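Local atomic coordinates of azurocidin (Homo sapiens, PDB entry 1A7S), a protein that binds heparin and probably bacterial lipopolysaccharide, kills many Gram-negative bacteria and attracts monocytes and fibroblasts, on the scaffold of a serine protease homolog. Residues A[1-5]-A[125-131]; A[10-14]-A[103-108]; A[84-88]-A[154-158]. All blocks are in the same frame, centred on the assembly; numbering follows the deposited sequence.

Contact 1: A[1-5]-A[125-131]; sequences IVGGR and VAGWGSQ. With NAG (2-acetamido-2-deoxy-beta-D-glucopyranose), chain B; EOH (ethanol), chain G.
The free amino group of I1, the first residue of the mature chain, is buried against the bend that follows strand 122-127, a chain end, presumably charged, inside the protein. It donates to the backbone O of S130 at 2.9 Å from I1 N, arriving tilted 35° from that carbonyl plane, and more weakly to the O of G129. A water also accepts from I1 N and hands its own protons to the carbonyls of G127 and G129, so the water links the amino group to the last strand residue and to the loop. D174 completes the site: its carboxylate takes a hydrogen bond from I1 N and another from the backbone N of G129. The I1 carbonyl is held as well, by the amide of Q131, whose NE2 lies 2.9 Å from I1 O in a bond of 163°. A bend at chi2 (60°) folds the Q131 chain back to bring NE2 there, and the same nitrogen makes a weak bond to G129 O. Beside it, V2 rests its CG2 on Q131 O at 3.2 Å. The I1 side chain runs along the strand: CG1 sits 3.6 Å from G127 N, and CD1 approaches V125 CG1 to 4.2 Å, with V144 of strand 142-148 also against it. At the surface end, R5 lays a face of its guanidinium over the glycan methyl C8 while NH1 donates to O3 of the sugar at 3.2 Å. An N-terminal amino group inserted against an aspartate carboxylate is characteristic of activated chymotrypsin-like serine proteases, the activation pocket of the S1 family, kept here in a protease homolog.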
ATOM      1  N   ILE A   1       7.157   8.829  -3.278  1.00  7.92           N
ATOM      2  CA  ILE A   1       6.984   8.656  -4.762  1.00  8.40           C
ATOM      3  C   ILE A   1       7.932   9.579  -5.469  1.00  8.26           C
ATOM      4  O   ILE A   1       7.941  10.772  -5.170  1.00  9.51           O
ATOM      5  CB  ILE A   1       5.528   8.976  -5.140  1.00  8.17           C
ATOM      6  CG1 ILE A   1       4.478   8.074  -4.439  1.00  8.42           C
ATOM      7  CG2 ILE A   1       5.314   8.995  -6.658  1.00  9.67           C
ATOM      8  CD1 ILE A   1       4.470   6.600  -4.922  1.00 10.91           C
ATOM      9  N   VAL A   2       8.674   9.000  -6.424  1.00  8.74           N
ATOM     10  CA  VAL A   2       9.546   9.753  -7.298  1.00  9.83           C
ATOM     11  C   VAL A   2       8.906   9.928  -8.640  1.00  9.40           C
ATOM     12  O   VAL A   2       8.199   9.044  -9.132  1.00 10.58           O
ATOM     13  CB  VAL A   2      10.947   9.054  -7.401  1.00 11.12           C
ATOM     14  CG1 VAL A   2      10.934   7.659  -7.809  1.00 14.91           C
ATOM     15  CG2 VAL A   2      11.886   9.953  -8.208  1.00 15.54           C
ATOM     16  N   GLY A   3       9.071  11.111  -9.247  1.00 11.26           N
ATOM     17  CA  GLY A   3       8.591  11.314 -10.590  1.00 11.96           C
ATOM     18  C   GLY A   3       7.114  11.512 -10.689  1.00 13.12           C
ATOM     19  O   GLY A   3       6.559  11.355 -11.793  1.00 15.76           O
ATOM     20  N   GLY A   4       6.450  11.809  -9.609  1.00 11.72           N
ATOM     21  CA  GLY A   4       5.021  11.958  -9.535  1.00 13.33           C
ATOM     22  C   GLY A   4       4.546  13.399  -9.422  1.00 11.34           C
ATOM     23  O   GLY A   4       5.317  14.335  -9.476  1.00 13.75           O
ATOM     24  N   ARG A   5       3.259  13.525  -9.254  1.00 10.64           N
ATOM     25  CA  ARG A   5       2.526  14.784  -9.113  1.00 11.00           C
ATOM     26  C   ARG A   5       1.834  14.839  -7.761  1.00  9.75           C
ATOM     27  O   ARG A   5       1.440  13.812  -7.198  1.00  9.06           O
ATOM     28  CB  ARG A   5       1.451  14.839 -10.209  1.00 13.65           C
ATOM     29  CG  ARG A   5       0.503  15.919 -10.330  1.00 23.96           C
ATOM     30  CD  ARG A   5      -0.477  15.784 -11.510  1.00 28.49           C
ATOM     31  NE  ARG A   5       0.315  15.786 -12.765  1.00 35.37           N
ATOM     32  CZ  ARG A   5      -0.206  15.368 -13.912  1.00 39.81           C
ATOM     33  NH1 ARG A   5      -1.436  14.838 -13.978  1.00 38.10           N
ATOM     34  NH2 ARG A   5       0.558  15.409 -14.988  1.00 53.53           N
ATOM     35  N   VAL A 125       0.268   4.479  -8.638  1.00  7.67           N
ATOM     36  CA  VAL A 125       0.687   4.285  -7.273  1.00  7.64           C
ATOM     37  C   VAL A 125       0.774   5.629  -6.599  1.00  7.28           C
ATOM     38  O   VAL A 125       1.315   6.595  -7.255  1.00  9.16           O
ATOM     39  CB  VAL A 125       1.956   3.429  -7.161  1.00  8.87           C
ATOM     40  CG1 VAL A 125       3.128   3.937  -7.897  1.00 11.86           C
ATOM     41  CG2 VAL A 125       2.210   3.084  -5.728  1.00 11.20           C
ATOM     42  N   ALA A 126       0.313   5.799  -5.427  1.00  7.04           N
ATOM     43  CA  ALA A 126       0.291   7.014  -4.653  1.00  7.14           C
ATOM     44  C   ALA A 126       0.861   6.753  -3.256  1.00  7.89           C
ATOM     45  O   ALA A 126       0.724   5.686  -2.684  1.00  9.65           O
ATOM     46  CB  ALA A 126      -1.114   7.578  -4.570  1.00  8.40           C
ATOM     47  N   GLY A 127       1.394   7.807  -2.639  1.00  7.36           N
ATOM     48  CA  GLY A 127       1.919   7.712  -1.322  1.00  8.05           C
ATOM     49  C   GLY A 127       2.599   8.963  -0.852  1.00  6.91           C
ATOM     50  O   GLY A 127       2.739   9.928  -1.622  1.00  7.41           O
ATOM     51  N   TRP A 128       3.045   8.935   0.391  1.00  6.78           N
ATOM     52  CA  TRP A 128       3.705  10.055   1.041  1.00  6.94           C
ATOM     53  C   TRP A 128       5.223   9.863   1.075  1.00  7.58           C
ATOM     54  O   TRP A 128       5.930  10.586   1.805  1.00  8.22           O
ATOM     55  CB  TRP A 128       3.168  10.281   2.424  1.00  7.13           C
ATOM     56  CG  TRP A 128       1.782  10.831   2.531  1.00  7.21           C
ATOM     57  CD1 TRP A 128       1.479  12.168   2.529  1.00  7.76           C
ATOM     58  CD2 TRP A 128       0.549  10.145   2.677  1.00  7.69           C
ATOM     59  NE1 TRP A 128       0.131  12.340   2.683  1.00  7.71           N
ATOM     60  CE2 TRP A 128      -0.470  11.123   2.776  1.00  7.71           C
ATOM     61  CE3 TRP A 128       0.189   8.784   2.719  1.00  8.03           C
ATOM     62  CZ2 TRP A 128      -1.810  10.780   2.916  1.00  8.53           C
ATOM     63  CZ3 TRP A 128      -1.144   8.462   2.896  1.00  9.40           C
ATOM     64  CH2 TRP A 128      -2.114   9.472   2.997  1.00  8.91           C
ATOM     65  N   GLY A 129       5.748   8.896   0.319  1.00  7.04           N
ATOM     66  CA  GLY A 129       7.170   8.610   0.368  1.00  7.73           C
ATOM     67  C   GLY A 129       8.044   9.668  -0.181  1.00  7.90           C
ATOM     68  O   GLY A 129       7.617  10.693  -0.737  1.00  8.64           O
ATOM     69  N   SER A 130       9.371   9.466  -0.008  1.00  8.15           N
ATOM     70  CA  SER A 130      10.361  10.407  -0.496  1.00  9.01           C
ATOM     71  C   SER A 130      10.490  10.379  -2.024  1.00  8.64           C
ATOM     72  O   SER A 130       9.874   9.564  -2.716  1.00  8.57           O
ATOM     73  CB  SER A 130      11.730  10.021   0.101  1.00  9.18           C
ATOM     74  OG  SER A 130      12.117   8.728  -0.362  1.00  9.33           O
ATOM     75  N   GLN A 131      11.330  11.252  -2.522  1.00  9.97           N
ATOM     76  CA  GLN A 131      11.667  11.422  -3.943  1.00 11.05           C
ATOM     77  C   GLN A 131      12.992  10.814  -4.318  1.00 11.50           C
ATOM     78  O   GLN A 131      13.356  10.728  -5.493  1.00 15.66           O
ATOM     79  CB  GLN A 131      11.524  12.813  -4.469  1.00 12.76           C
ATOM     80  CG  GLN A 131      10.089  13.366  -4.525  1.00 12.12           C
ATOM     81  CD  GLN A 131       9.434  13.412  -3.180  1.00 12.15           C
ATOM     82  OE1 GLN A 131       9.896  14.152  -2.320  1.00 15.08           O
ATOM     83  NE2 GLN A 131       8.427  12.580  -2.929  1.00 11.42           N
TER
HETATM   84  C1  NAG B   1      -1.409   9.736 -16.260  1.00 17.95           C
HETATM   85  C2  NAG B   1      -0.922  11.224 -16.235  1.00 19.08           C
HETATM   86  C3  NAG B   1      -2.048  12.100 -16.758  1.00 21.63           C
HETATM   87  C4  NAG B   1      -2.310  11.612 -18.253  1.00 23.96           C
HETATM   88  C5  NAG B   1      -2.866  10.180 -18.068  1.00 22.73           C
HETATM   89  C6  NAG B   1      -3.023   9.441 -19.374  1.00 25.71           C
HETATM   90  C7  NAG B   1       0.543  11.741 -14.291  1.00 17.83           C
HETATM   91  C8  NAG B   1       0.662  11.977 -12.821  1.00 21.23           C
HETATM   92  N2  NAG B   1      -0.702  11.619 -14.811  1.00 17.29           N
HETATM   93  O3  NAG B   1      -1.603  13.412 -16.869  1.00 26.12           O
HETATM   94  O4  NAG B   1      -3.399  12.487 -18.688  1.00 24.91           O
HETATM   95  O5  NAG B   1      -1.750   9.382 -17.617  1.00 20.47           O
HETATM   96  O6  NAG B   1      -2.061   9.871 -20.297  1.00 38.39           O
HETATM   97  O7  NAG B   1       1.490  11.601 -14.995  1.00 23.74           O
HETATM   98  C1  EOH G 419      -2.989   4.235  -5.018  1.00 15.26           C
HETATM   99  C2  EOH G 419      -3.029   4.556  -6.461  1.00 11.26           C
HETATM  100  O   EOH G 419      -1.675   4.027  -4.383  1.00  9.49           O
HETATM  101  O   HOH W   1       5.394  10.880  -2.308  1.00  8.38           O

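Contact 2: A[10-14]-A[103-108]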
ATOM      1  N   ARG A  10      -8.670  13.873  -1.226  1.00  7.83           N
ATOM      2  CA  ARG A  10      -9.621  12.787  -1.456  1.00  7.94           C
ATOM      3  C   ARG A  10      -9.394  12.134  -2.778  1.00  7.89           C
ATOM      4  O   ARG A  10     -10.245  11.308  -3.172  1.00  9.14           O
ATOM      5  CB  ARG A  10     -11.074  13.282  -1.310  1.00  8.76           C
ATOM      6  CG  ARG A  10     -11.326  14.195  -0.150  1.00  8.93           C
ATOM      7  CD  ARG A  10     -12.788  14.460   0.067  1.00  9.95           C
ATOM      8  NE  ARG A  10     -13.498  14.957  -1.096  1.00 10.17           N
ATOM      9  CZ  ARG A  10     -13.562  16.252  -1.492  1.00  9.69           C
ATOM     10  NH1 ARG A  10     -12.959  17.193  -0.801  1.00 10.38           N
ATOM     11  NH2 ARG A  10     -14.286  16.565  -2.539  1.00 12.45           N
ATOM     12  N   GLN A  11      -8.280  12.397  -3.464  1.00  8.35           N
ATOM     13  CA  GLN A  11      -8.071  11.739  -4.766  1.00  8.49           C
ATOM     14  C   GLN A  11      -7.870  10.225  -4.560  1.00  8.65           C
ATOM     15  O   GLN A  11      -8.280   9.465  -5.445  1.00  9.80           O
ATOM     16  CB  GLN A  11      -6.839  12.327  -5.444  1.00 10.07           C
ATOM     17  CG  GLN A  11      -6.633  11.802  -6.857  1.00 10.34           C
ATOM     18  CD  GLN A  11      -5.532  12.513  -7.590  1.00 11.53           C
ATOM     19  OE1 GLN A  11      -4.994  13.568  -7.133  1.00 11.93           O
ATOM     20  NE2 GLN A  11      -5.050  11.954  -8.686  1.00 13.29           N
ATOM     21  N   PHE A  12      -7.232   9.829  -3.468  1.00  8.84           N
ATOM     22  CA  PHE A  12      -7.009   8.428  -3.115  1.00  8.09           C
ATOM     23  C   PHE A  12      -7.527   8.142  -1.730  1.00  8.11           C
ATOM     24  O   PHE A  12      -6.785   7.997  -0.741  1.00  8.80           O
ATOM     25  CB  PHE A  12      -5.496   8.124  -3.186  1.00  9.26           C
ATOM     26  CG  PHE A  12      -4.945   8.452  -4.565  1.00  8.79           C
ATOM     27  CD1 PHE A  12      -5.104   7.631  -5.630  1.00 10.50           C
ATOM     28  CD2 PHE A  12      -4.229   9.612  -4.797  1.00  9.38           C
ATOM     29  CE1 PHE A  12      -4.565   7.893  -6.857  1.00 11.02           C
ATOM     30  CE2 PHE A  12      -3.692   9.923  -5.978  1.00  9.87           C
ATOM     31  CZ  PHE A  12      -3.869   9.082  -7.064  1.00 10.94           C
ATOM     32  N   PRO A  13      -8.873   8.091  -1.606  1.00  8.20           N
ATOM     33  CA  PRO A  13      -9.480   8.112  -0.256  1.00  8.07           C
ATOM     34  C   PRO A  13      -9.397   6.790   0.517  1.00  7.50           C
ATOM     35  O   PRO A  13      -9.764   6.748   1.694  1.00  8.34           O
ATOM     36  CB  PRO A  13     -10.898   8.549  -0.525  1.00 10.30           C
ATOM     37  CG  PRO A  13     -11.203   8.135  -1.914  1.00 11.14           C
ATOM     38  CD  PRO A  13      -9.908   8.159  -2.667  1.00  8.56           C
ATOM     39  N   PHE A  14      -8.862   5.753  -0.078  1.00  7.44           N
ATOM     40  CA  PHE A  14      -8.587   4.494   0.543  1.00  7.20           C
ATOM     41  C   PHE A  14      -7.230   4.440   1.200  1.00  6.44           C
ATOM     42  O   PHE A  14      -6.883   3.440   1.822  1.00  7.91           O
ATOM     43  CB  PHE A  14      -8.761   3.338  -0.460  1.00  8.62           C
ATOM     44  CG  PHE A  14      -8.007   3.621  -1.740  1.00  8.59           C
ATOM     45  CD1 PHE A  14      -6.660   3.482  -1.815  1.00  8.78           C
ATOM     46  CD2 PHE A  14      -8.696   4.119  -2.878  1.00  9.34           C
ATOM     47  CE1 PHE A  14      -5.932   3.837  -2.952  1.00 10.10           C
ATOM     48  CE2 PHE A  14      -7.970   4.468  -3.997  1.00 10.05           C
ATOM     49  CZ  PHE A  14      -6.620   4.359  -4.043  1.00 10.10           C
ATOM     50  N   SER A 103     -16.590  10.840   2.602  1.00 13.40           N
ATOM     51  CA  SER A 103     -15.994  11.288   1.323  1.00 13.88           C
ATOM     52  C   SER A 103     -14.478  11.203   1.373  1.00 10.95           C
ATOM     53  O   SER A 103     -13.834  11.177   0.297  1.00 12.61           O
ATOM     54  CB  SER A 103     -16.491  12.732   1.099  1.00 16.12           C
ATOM     55  OG  SER A 103     -16.055  13.553   2.159  1.00 18.33           O
ATOM     56  N   SER A 104     -13.870  11.119   2.555  1.00 10.39           N
ATOM     57  CA  SER A 104     -12.372  11.051   2.599  1.00  9.99           C
ATOM     58  C   SER A 104     -11.840   9.659   2.949  1.00  8.20           C
ATOM     59  O   SER A 104     -10.628   9.523   2.977  1.00  8.53           O
ATOM     60  CB  SER A 104     -11.861  12.036   3.684  1.00 10.76           C
ATOM     61  OG  SER A 104     -12.165  13.351   3.364  0.50 15.40           O
ATOM     62  N   VAL A 105     -12.731   8.724   3.232  1.00  8.36           N
ATOM     63  CA  VAL A 105     -12.325   7.363   3.645  1.00  8.40           C
ATOM     64  C   VAL A 105     -13.246   6.368   2.920  1.00  9.28           C
ATOM     65  O   VAL A 105     -14.456   6.277   3.180  1.00 10.19           O
ATOM     66  CB  VAL A 105     -12.418   7.187   5.146  1.00  9.10           C
ATOM     67  CG1 VAL A 105     -12.108   5.733   5.539  1.00 10.23           C
ATOM     68  CG2 VAL A 105     -11.466   8.127   5.899  1.00 10.81           C
ATOM     69  N   THR A 106     -12.636   5.592   2.020  1.00  8.44           N
ATOM     70  CA  THR A 106     -13.358   4.598   1.252  1.00  8.42           C
ATOM     71  C   THR A 106     -12.535   3.298   1.209  1.00  7.36           C
ATOM     72  O   THR A 106     -11.359   3.270   1.555  1.00  9.06           O
ATOM     73  CB  THR A 106     -13.488   5.079  -0.257  1.00 10.32           C
ATOM     74  OG1 THR A 106     -12.161   5.146  -0.790  1.00 11.78           O
ATOM     75  CG2 THR A 106     -14.229   6.341  -0.379  1.00 12.94           C
ATOM     76  N   ILE A 107     -13.213   2.240   0.801  1.00  7.71           N
ATOM     77  CA  ILE A 107     -12.618   0.918   0.691  1.00  6.79           C
ATOM     78  C   ILE A 107     -12.163   0.720  -0.758  1.00  7.75           C
ATOM     79  O   ILE A 107     -12.881   0.949  -1.725  1.00 10.59           O
ATOM     80  CB  ILE A 107     -13.633  -0.163   1.098  1.00  7.52           C
ATOM     81  CG1 ILE A 107     -13.941  -0.062   2.599  1.00 10.01           C
ATOM     82  CG2 ILE A 107     -13.229  -1.550   0.658  1.00  9.17           C
ATOM     83  CD1 ILE A 107     -15.188  -0.874   3.014  1.00 10.25           C
ATOM     84  N   LEU A 108     -10.958   0.169  -0.898  1.00  6.80           N
ATOM     85  CA  LEU A 108     -10.382  -0.170  -2.196  1.00  6.87           C
ATOM     86  C   LEU A 108     -10.703  -1.654  -2.501  1.00  6.61           C
ATOM     87  O   LEU A 108     -10.324  -2.513  -1.725  1.00  7.61           O
ATOM     88  CB  LEU A 108      -8.851  -0.033  -2.112  1.00  7.28           C
ATOM     89  CG  LEU A 108      -8.070  -0.339  -3.386  1.00  7.75           C
ATOM     90  CD1 LEU A 108      -8.478   0.556  -4.521  1.00  9.96           C
ATOM     91  CD2 LEU A 108      -6.578  -0.197  -3.121  1.00  8.82           C
TER
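P13 and F14 run beside V105 and T106, with CA atoms 4.9 Å apart for P13 and V105 and 4.8 Å for F14 and T106, although neither segment is a regular strand. One conventional hydrogen bond joins the backbones, from T106 N to P13 O at 3.1 Å, and it reaches the oxygen from above the carbonyl plane. P13 O also receives the CA-H of V105, and F14 CA lies 3.2 Å from T106 O, an oxygen buried here without a hydrogen-bond partner in the model. F14 CG stands between its own backbone N and carbonyl carbon (chi1 50°), which turns the ring to L108; CD1 of L108 sits over the face, 4.0 Å from the ring centroid and 12° off the normal, in a CH-pi contact. T106 OG1 lies at the edge of that same ring and also touches P13, 3.3 Å from its CG. Farther out, the R10 chain passes its CD along S103 O. The pair thus links the loop leading into strand 15-20 with the long connection from strand 91-95 to strand 122-127; F14 and L108 both hydrogen-bond through their backbones to L30 of strand 23-32, and their side chains lie on P178 and V180 of strand 178-181.

Contact 3: A[84-88]-A[154-158]; sequences QQNLN and CRPNN
The carbonyl oxygen of Q85 is gripped end-on by the guanidinium of R155: NH2 donates to Q85 O at 2.8 Å and NH1 to the same oxygen at 3.1 Å. Both nitrogens lie in the carbonyl plane, and the oxygen in turn lies in the guanidinium plane, so the fork is flat and fixes the rotation of the group. NH1 adds a weak bond to the next carbonyl, N86 O. Over one face of the guanidinium, toward its rim, stands the methyl CD2 of L87, and the same methyl is 3.7 Å from N157 CG, so one methyl touches both polar side chains. N157 reads the backbone and side chain of N88 together. Its OD1 accepts from N88 N at 2.9 Å in a nearly straight bond of 175°, while its ND2 donates to N88 OD1 at 3.0 Å, nearly along that C=O axis. The two amide planes are 33° apart, and the side chains meet at about a right angle. With chi1 at -157°, N157 swings its CG opposite to the backbone N, carrying the amide across to N88. R155 and N157 both belong to the type I turn from R155 to N158, closed by N158 N to R155 O. N86 and L87 form a G1 beta bulge against D82. The contact ties the loop between strands 69-77 and 91-95 to the turn leading into strand 158-162, whose C160 is disulfide-linked to C154 just ahead of the turn; R155 also packs on F191 of strand 184-192 and F202 of strand 201-205, and N157 hydrogen-bonds through its backbone to R205.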
ATOM      1  N   GLN A  84      13.808 -12.868   3.717  1.00 16.64           N
ATOM      2  CA  GLN A  84      15.002 -13.147   2.972  1.00 17.46           C
ATOM      3  C   GLN A  84      14.763 -13.136   1.479  1.00 17.22           C
ATOM      4  O   GLN A  84      15.629 -12.707   0.657  1.00 21.53           O
ATOM      5  CB  GLN A  84      15.721 -14.371   3.454  1.00 20.09           C
ATOM      6  CG  GLN A  84      17.222 -14.509   3.121  1.00 21.02           C
ATOM      7  CD  GLN A  84      17.420 -15.074   1.710  1.00 20.35           C
ATOM      8  OE1 GLN A  84      16.546 -15.891   1.277  1.00 16.83           O
ATOM      9  NE2 GLN A  84      18.418 -14.621   1.028  1.00 21.54           N
ATOM     10  N   GLN A  85      13.637 -13.674   1.043  1.00 16.04           N
ATOM     11  CA  GLN A  85      13.302 -13.776  -0.360  1.00 15.31           C
ATOM     12  C   GLN A  85      12.362 -12.659  -0.759  1.00 16.41           C
ATOM     13  O   GLN A  85      11.940 -12.611  -1.923  1.00 20.34           O
ATOM     14  CB  GLN A  85      12.708 -15.155  -0.611  1.00 15.35           C
ATOM     15  CG  GLN A  85      13.675 -16.301  -0.656  1.00 15.36           C
ATOM     16  CD  GLN A  85      14.599 -16.262  -1.830  1.00 15.08           C
ATOM     17  OE1 GLN A  85      14.120 -16.147  -2.994  1.00 16.28           O
ATOM     18  NE2 GLN A  85      15.912 -16.229  -1.572  1.00 15.72           N
ATOM     19  N   ASN A  86      11.970 -11.829   0.208  1.00 17.40           N
ATOM     20  CA  ASN A  86      10.945 -10.812  -0.130  1.00 17.19           C
ATOM     21  C   ASN A  86       9.727 -11.486  -0.661  1.00 15.81           C
ATOM     22  O   ASN A  86       9.130 -11.005  -1.699  1.00 16.36           O
ATOM     23  CB  ASN A  86      11.569  -9.858  -1.163  1.00 24.36           C
ATOM     24  CG  ASN A  86      12.754  -9.106  -0.589  1.00 26.66           C
ATOM     25  OD1 ASN A  86      13.906  -9.126  -1.075  1.00 37.69           O
ATOM     26  ND2 ASN A  86      12.500  -8.465   0.556  1.00 35.80           N
ATOM     27  N   LEU A  87       9.329 -12.591  -0.074  1.00 13.20           N
ATOM     28  CA  LEU A  87       8.177 -13.356  -0.607  1.00 13.47           C
ATOM     29  C   LEU A  87       6.949 -13.220   0.287  1.00 11.53           C
ATOM     30  O   LEU A  87       7.096 -13.188   1.538  1.00 11.79           O
ATOM     31  CB  LEU A  87       8.512 -14.850  -0.634  1.00 17.34           C
ATOM     32  CG  LEU A  87       9.255 -15.405  -1.801  1.00 23.46           C
ATOM     33  CD1 LEU A  87       9.347 -16.908  -1.591  1.00 31.55           C
ATOM     34  CD2 LEU A  87       8.828 -14.987  -3.165  1.00 19.45           C
ATOM     35  N   ASN A  88       5.806 -13.171  -0.295  1.00 11.83           N
ATOM     36  CA  ASN A  88       4.552 -13.098   0.436  1.00 10.47           C
ATOM     37  C   ASN A  88       4.508 -11.897   1.320  1.00  9.60           C
ATOM     38  O   ASN A  88       4.137 -11.947   2.484  1.00 10.15           O
ATOM     39  CB  ASN A  88       4.297 -14.388   1.159  1.00 11.71           C
ATOM     40  CG  ASN A  88       4.148 -15.624   0.274  1.00 14.87           C
ATOM     41  OD1 ASN A  88       4.194 -15.572  -0.925  1.00 14.17           O
ATOM     42  ND2 ASN A  88       3.934 -16.744   0.970  1.00 31.12           N
ATOM     43  N   CYS A 154      10.132  -9.777 -14.043  1.00 17.83           N
ATOM     44  CA  CYS A 154       9.529  -9.844 -12.693  1.00 15.55           C
ATOM     45  C   CYS A 154       9.715 -11.290 -12.176  1.00 14.82           C
ATOM     46  O   CYS A 154      10.609 -12.023 -12.575  1.00 17.12           O
ATOM     47  CB  CYS A 154       8.069  -9.482 -12.819  1.00 13.77           C
ATOM     48  SG  CYS A 154       7.207  -8.894 -11.366  1.00 13.52           S
ATOM     49  N   ARG A 155       8.862 -11.648 -11.246  1.00 12.89           N
ATOM     50  CA  ARG A 155       8.842 -13.015 -10.690  1.00 15.77           C
ATOM     51  C   ARG A 155       7.391 -13.285 -10.303  1.00 14.35           C
ATOM     52  O   ARG A 155       6.624 -12.339 -10.092  1.00 11.41           O
ATOM     53  CB  ARG A 155       9.724 -12.997  -9.422  1.00 18.90           C
ATOM     54  CG  ARG A 155       9.196 -12.052  -8.413  1.00 21.92           C
ATOM     55  CD  ARG A 155      10.345 -11.488  -7.521  1.00 25.24           C
ATOM     56  NE  ARG A 155      10.589 -12.300  -6.478  1.00 24.32           N
ATOM     57  CZ  ARG A 155      10.931 -12.271  -5.213  1.00 19.36           C
ATOM     58  NH1 ARG A 155      10.344 -11.425  -4.363  1.00 19.63           N
ATOM     59  NH2 ARG A 155      11.885 -13.047  -4.738  1.00 20.30           N
ATOM     60  N   PRO A 156       6.976 -14.539 -10.307  1.00 15.96           N
ATOM     61  CA  PRO A 156       5.591 -14.886 -10.097  1.00 14.06           C
ATOM     62  C   PRO A 156       4.931 -14.321  -8.866  1.00 11.91           C
ATOM     63  O   PRO A 156       3.721 -13.986  -8.934  1.00 12.76           O
ATOM     64  CB  PRO A 156       5.534 -16.397 -10.166  1.00 16.73           C
ATOM     65  CG  PRO A 156       6.735 -16.828 -10.886  1.00 19.12           C
ATOM     66  CD  PRO A 156       7.803 -15.759 -10.647  1.00 18.50           C
ATOM     67  N   ASN A 157       5.636 -14.169  -7.758  1.00 11.16           N
ATOM     68  CA  ASN A 157       5.013 -13.665  -6.513  1.00 10.98           C
ATOM     69  C   ASN A 157       4.643 -12.179  -6.573  1.00  9.20           C
ATOM     70  O   ASN A 157       3.939 -11.707  -5.682  1.00  9.77           O
ATOM     71  CB  ASN A 157       6.050 -13.822  -5.361  1.00 12.06           C
ATOM     72  CG  ASN A 157       5.413 -13.887  -4.026  1.00 11.12           C
ATOM     73  OD1 ASN A 157       5.666 -13.037  -3.153  1.00 13.89           O
ATOM     74  ND2 ASN A 157       4.569 -14.873  -3.823  1.00 15.05           N
ATOM     75  N   ASN A 158       5.150 -11.486  -7.581  1.00  9.68           N
ATOM     76  CA  ASN A 158       5.031 -10.056  -7.691  1.00  9.53           C
ATOM     77  C   ASN A 158       4.332  -9.619  -8.953  1.00  9.29           C
ATOM     78  O   ASN A 158       4.259 -10.370  -9.938  1.00 10.96           O
ATOM     79  CB  ASN A 158       6.422  -9.395  -7.655  1.00  9.37           C
ATOM     80  CG  ASN A 158       7.072  -9.580  -6.277  1.00 10.31           C
ATOM     81  OD1 ASN A 158       6.764  -8.784  -5.302  1.00 13.95           O
ATOM     82  ND2 ASN A 158       7.903 -10.490  -6.127  1.00 11.18           N
TER

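Contact 1 is the buried one, contact 2 is partly buried, and contact 3 lies at the surface. Contacts 1 and 2 both meet strand 122-127, contact 1 through its own segment and contact 2 through F12, whose CD2 is 3.7 Å from A126 CB; along the chain 10-14/103-108 is nested inside the loop closed by 1-5/125-131. Contact 3 joins two other loops across the chain's centre from contact 2, about 28 Å between centres, and touches neither. Their chemistry follows their place: a buried chain terminus met by carbonyls, a carboxylate and a water in contact 1, apolar and CH contacts beside a single backbone bond in contact 2, and side-chain amide and guanidinium bonds to a loop in contact 3.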